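Local coordinates for ABC transporter periplasmic peptide-binding protein (Pseudoalteromonas, PDB 4QFL) that binds dipeptides such as Ala-Phe in the periplasm, probably delivering them to an ABC transporter for uptake into the cell, at residues Gly506-Gly518 and Leu521-Lys535. Sequence-based numbering, arbitrary orientation.
Sequences GMRFQASSADVEG and LGPFGAISLANARKK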
# COMPACT_ATOMS: atom_id res chain seq x y z
N GLY A 506 0.13 11.57 -7.89
CA GLY A 506 -0.15 12.64 -6.95
C GLY A 506 1.04 13.07 -6.10
O GLY A 506 2.07 12.38 -6.04
N MET A 507 0.89 14.23 -5.45
CA MET A 507 1.82 14.67 -4.40
C MET A 507 1.32 14.14 -3.07
O MET A 507 0.11 13.97 -2.87
CB MET A 507 1.90 16.21 -4.35
CG MET A 507 2.57 16.84 -5.56
SD MET A 507 4.30 16.40 -5.63
CE MET A 507 4.83 17.02 -4.05
N ARG A 508 2.24 13.85 -2.16
CA ARG A 508 1.88 13.39 -0.83
C ARG A 508 1.71 14.58 0.13
O ARG A 508 2.69 15.25 0.44
CB ARG A 508 2.93 12.42 -0.32
CG ARG A 508 2.54 11.68 0.93
CD ARG A 508 3.57 10.64 1.32
NE ARG A 508 3.00 9.71 2.29
CZ ARG A 508 3.54 8.54 2.60
NH1 ARG A 508 4.68 8.18 2.03
NH2 ARG A 508 2.95 7.74 3.47
N PHE A 509 0.49 14.83 0.58
CA PHE A 509 0.22 15.95 1.50
C PHE A 509 -0.12 15.48 2.91
O PHE A 509 -0.72 14.43 3.10
CB PHE A 509 -0.97 16.78 1.03
CG PHE A 509 -0.74 17.57 -0.23
CD1 PHE A 509 -0.13 18.82 -0.17
CD2 PHE A 509 -1.17 17.09 -1.45
CE1 PHE A 509 0.06 19.56 -1.32
CE2 PHE A 509 -0.98 17.82 -2.61
CZ PHE A 509 -0.36 19.06 -2.55
N GLN A 510 0.24 16.28 3.91
CA GLN A 510 -0.26 16.09 5.26
C GLN A 510 -0.35 17.41 6.01
O GLN A 510 0.57 18.22 5.97
CB GLN A 510 0.61 15.13 6.05
CG GLN A 510 0.12 14.93 7.47
CD GLN A 510 0.92 13.88 8.18
OE1 GLN A 510 1.98 14.17 8.74
NE2 GLN A 510 0.44 12.64 8.15
N ALA A 511 -1.47 17.62 6.70
CA ALA A 511 -1.64 18.82 7.49
C ALA A 511 -1.42 18.53 8.96
O ALA A 511 -1.78 17.47 9.45
CB ALA A 511 -3.01 19.44 7.26
N SER A 512 -0.84 19.48 9.67
CA SER A 512 -0.67 19.33 11.10
C SER A 512 -0.57 20.67 11.82
O SER A 512 -0.22 21.69 11.22
CB SER A 512 0.54 18.44 11.41
OG SER A 512 1.75 18.99 10.91
N SER A 513 -0.89 20.65 13.11
CA SER A 513 -0.61 21.79 13.96
C SER A 513 0.87 22.15 13.94
O SER A 513 1.75 21.28 13.91
CB SER A 513 -1.04 21.50 15.39
OG SER A 513 -0.24 22.27 16.26
N ALA A 514 1.15 23.45 13.94
CA ALA A 514 2.52 23.91 13.95
C ALA A 514 3.22 23.44 15.21
O ALA A 514 4.43 23.53 15.32
CB ALA A 514 2.57 25.42 13.86
N ASP A 515 2.45 22.92 16.16
CA ASP A 515 3.03 22.41 17.39
C ASP A 515 3.74 21.08 17.18
O ASP A 515 4.48 20.62 18.05
CB ASP A 515 1.95 22.22 18.46
CG ASP A 515 1.73 23.46 19.29
OD1 ASP A 515 2.67 24.28 19.40
OD2 ASP A 515 0.61 23.62 19.83
N VAL A 516 3.51 20.45 16.03
CA VAL A 516 4.04 19.11 15.81
C VAL A 516 5.28 19.14 14.95
O VAL A 516 5.44 19.99 14.08
CB VAL A 516 3.00 18.15 15.16
CG1 VAL A 516 1.67 18.19 15.91
CG2 VAL A 516 2.82 18.48 13.70
N GLU A 517 6.16 18.18 15.22
CA GLU A 517 7.36 17.98 14.43
C GLU A 517 7.79 16.52 14.53
O GLU A 517 7.26 15.76 15.33
CB GLU A 517 8.48 18.89 14.92
CG GLU A 517 8.59 19.00 16.43
CD GLU A 517 9.81 19.77 16.88
OE1 GLU A 517 10.81 19.14 17.23
OE2 GLU A 517 9.75 21.02 16.88
N GLY A 518 8.75 16.14 13.70
CA GLY A 518 9.31 14.80 13.70
C GLY A 518 8.51 13.78 12.92
O GLY A 518 8.78 12.59 13.00
N LEU A 521 6.69 11.44 6.21
CA LEU A 521 5.91 10.96 5.07
C LEU A 521 6.69 10.05 4.12
O LEU A 521 6.52 8.82 4.13
CB LEU A 521 5.41 12.15 4.23
CG LEU A 521 4.48 13.18 4.87
CD1 LEU A 521 4.03 14.21 3.85
CD2 LEU A 521 3.30 12.49 5.49
N GLY A 522 7.53 10.66 3.28
CA GLY A 522 8.42 9.93 2.39
C GLY A 522 7.91 9.60 0.99
O GLY A 522 6.71 9.66 0.74
N PRO A 523 8.83 9.23 0.08
CA PRO A 523 8.51 8.92 -1.32
C PRO A 523 7.97 7.49 -1.49
O PRO A 523 7.57 7.08 -2.58
CB PRO A 523 9.86 9.08 -2.02
CG PRO A 523 10.85 8.70 -0.98
CD PRO A 523 10.28 9.15 0.34
N PHE A 524 7.94 6.75 -0.38
CA PHE A 524 7.31 5.43 -0.37
C PHE A 524 6.97 5.00 1.06
O PHE A 524 7.43 5.60 2.02
CB PHE A 524 8.21 4.38 -1.04
CG PHE A 524 9.60 4.28 -0.45
CD1 PHE A 524 9.84 3.53 0.69
CD2 PHE A 524 10.68 4.91 -1.05
CE1 PHE A 524 11.11 3.43 1.22
CE2 PHE A 524 11.95 4.82 -0.53
CZ PHE A 524 12.17 4.08 0.61
N GLY A 525 6.13 3.97 1.18
CA GLY A 525 5.87 3.38 2.48
C GLY A 525 4.88 4.15 3.33
O GLY A 525 4.46 5.25 2.98
N ALA A 526 4.52 3.55 4.46
CA ALA A 526 3.53 4.12 5.36
C ALA A 526 4.06 5.29 6.17
O ALA A 526 5.27 5.47 6.33
CB ALA A 526 3.00 3.05 6.28
N ILE A 527 3.13 6.09 6.68
CA ILE A 527 3.43 7.20 7.58
C ILE A 527 4.04 6.66 8.87
O ILE A 527 3.72 5.55 9.29
CB ILE A 527 2.13 7.97 7.90
CG1 ILE A 527 1.88 9.05 6.85
CG2 ILE A 527 2.18 8.56 9.28
CD1 ILE A 527 0.41 9.21 6.43
N SER A 528 4.94 7.42 9.49
CA SER A 528 5.49 7.03 10.80
C SER A 528 5.42 8.17 11.79
O SER A 528 5.80 9.30 11.48
CB SER A 528 6.92 6.53 10.68
OG SER A 528 7.49 6.31 11.97
N LEU A 529 4.94 7.85 12.99
CA LEU A 529 4.91 8.80 14.10
C LEU A 529 5.92 8.41 15.16
O LEU A 529 5.87 8.88 16.29
CB LEU A 529 3.52 8.88 14.73
CG LEU A 529 2.33 9.24 13.82
CD1 LEU A 529 1.05 9.29 14.64
CD2 LEU A 529 2.55 10.55 13.09
N ALA A 530 6.85 7.53 14.79
CA ALA A 530 7.88 7.04 15.70
C ALA A 530 8.69 8.16 16.34
O ALA A 530 9.10 8.05 17.50
CB ALA A 530 8.81 6.07 14.97
N ASN A 531 8.95 9.23 15.59
CA ASN A 531 9.75 10.35 16.10
C ASN A 531 8.95 11.62 16.34
O ASN A 531 9.51 12.68 16.59
CB ASN A 531 10.91 10.66 15.15
CG ASN A 531 11.96 9.58 15.16
OD1 ASN A 531 12.76 9.48 16.09
ND2 ASN A 531 11.96 8.76 14.12
N ALA A 532 7.63 11.50 16.28
CA ALA A 532 6.76 12.65 16.50
C ALA A 532 6.89 13.20 17.92
O ALA A 532 7.16 12.46 18.87
CB ALA A 532 5.31 12.27 16.22
N ARG A 533 6.69 14.51 18.05
CA ARG A 533 6.64 15.18 19.34
C ARG A 533 5.87 16.50 19.22
O ARG A 533 5.67 17.00 18.11
CB ARG A 533 8.04 15.46 19.87
CG ARG A 533 9.01 15.99 18.83
CD ARG A 533 10.30 16.45 19.48
NE ARG A 533 10.10 17.70 20.21
CZ ARG A 533 10.41 17.88 21.49
NH1 ARG A 533 10.95 16.89 22.20
NH2 ARG A 533 10.19 19.07 22.05
N LYS A 534 5.44 17.06 20.34
CA LYS A 534 4.77 18.36 20.32
C LYS A 534 5.58 19.49 20.95
O LYS A 534 6.65 19.26 21.51
CB LYS A 534 3.35 18.27 20.92
CG LYS A 534 2.32 17.77 19.91
CD LYS A 534 1.07 17.17 20.56
CE LYS A 534 0.12 18.24 21.05
NZ LYS A 534 -1.18 17.67 21.53
N LYS A 535 5.07 20.72 20.83
CA LYS A 535 5.75 21.91 21.33
C LYS A 535 6.94 22.25 20.43
O LYS A 535 6.78 22.94 19.42
CB LYS A 535 6.18 21.73 22.80
CG LYS A 535 7.19 22.75 23.32
CD LYS A 535 8.64 22.27 23.11
CE LYS A 535 9.50 23.34 22.45
NZ LYS A 535 10.81 22.78 22.03
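The carbonyl oxygen of Gly525 is gripped end-on by both terminal nitrogens of Arg508, with Arg508 NH2 3.0 Å and Arg508 NH1 3.1 Å from Gly525 O, and it lies near the guanidinium plane. NH1 also donates to Gly522 O at 2.8 Å, approaching from above that carbonyl's plane, 44° out of it. This illustrates how one side chain of a strand can hold a loop by its backbone carbonyls: with CG anti to the backbone N (chi1 -169°) and the chain extended to NE, the guanidinium reaches into the curl of 522-525, while the Leu521 carbonyl carbon lies over one of its faces. With an alanine here all three bonds go, and Gly525 O would probably be left without both these donors, the loop less firmly held to the strand. Leu521 slides past the arginine stem in the opposite direction and sets CD2 3.8 Å from Gln510 CB; Ile527 CD1 meets the Gln510 amide, whose buried NE2 finds no polar partner.

Farther on, Glu517 and Arg533 form an antiparallel hydrogen-bonded pair, Arg533 N giving to Glu517 O at 3.0 Å. Their side chains run side by side, and a salt bridge joins Glu517 OE1 to Arg533 NE at 3.4 Å, the carboxylate and guanidinium planes 55° apart. Near the last modelled residues, Lys534 NZ hydrogen-bonds to Gly30 O. In this family 5 solute-binding protein the contact thus fastens the C-terminal tail back along strand 500-513, with Ala526's side chain about 7 Å from the bound alanine. Strand 282-287 flanks 508-513, Tyr33 of strand 30-35 touches Gln510 and Ile527, and helix 50-60 packs on Ala526.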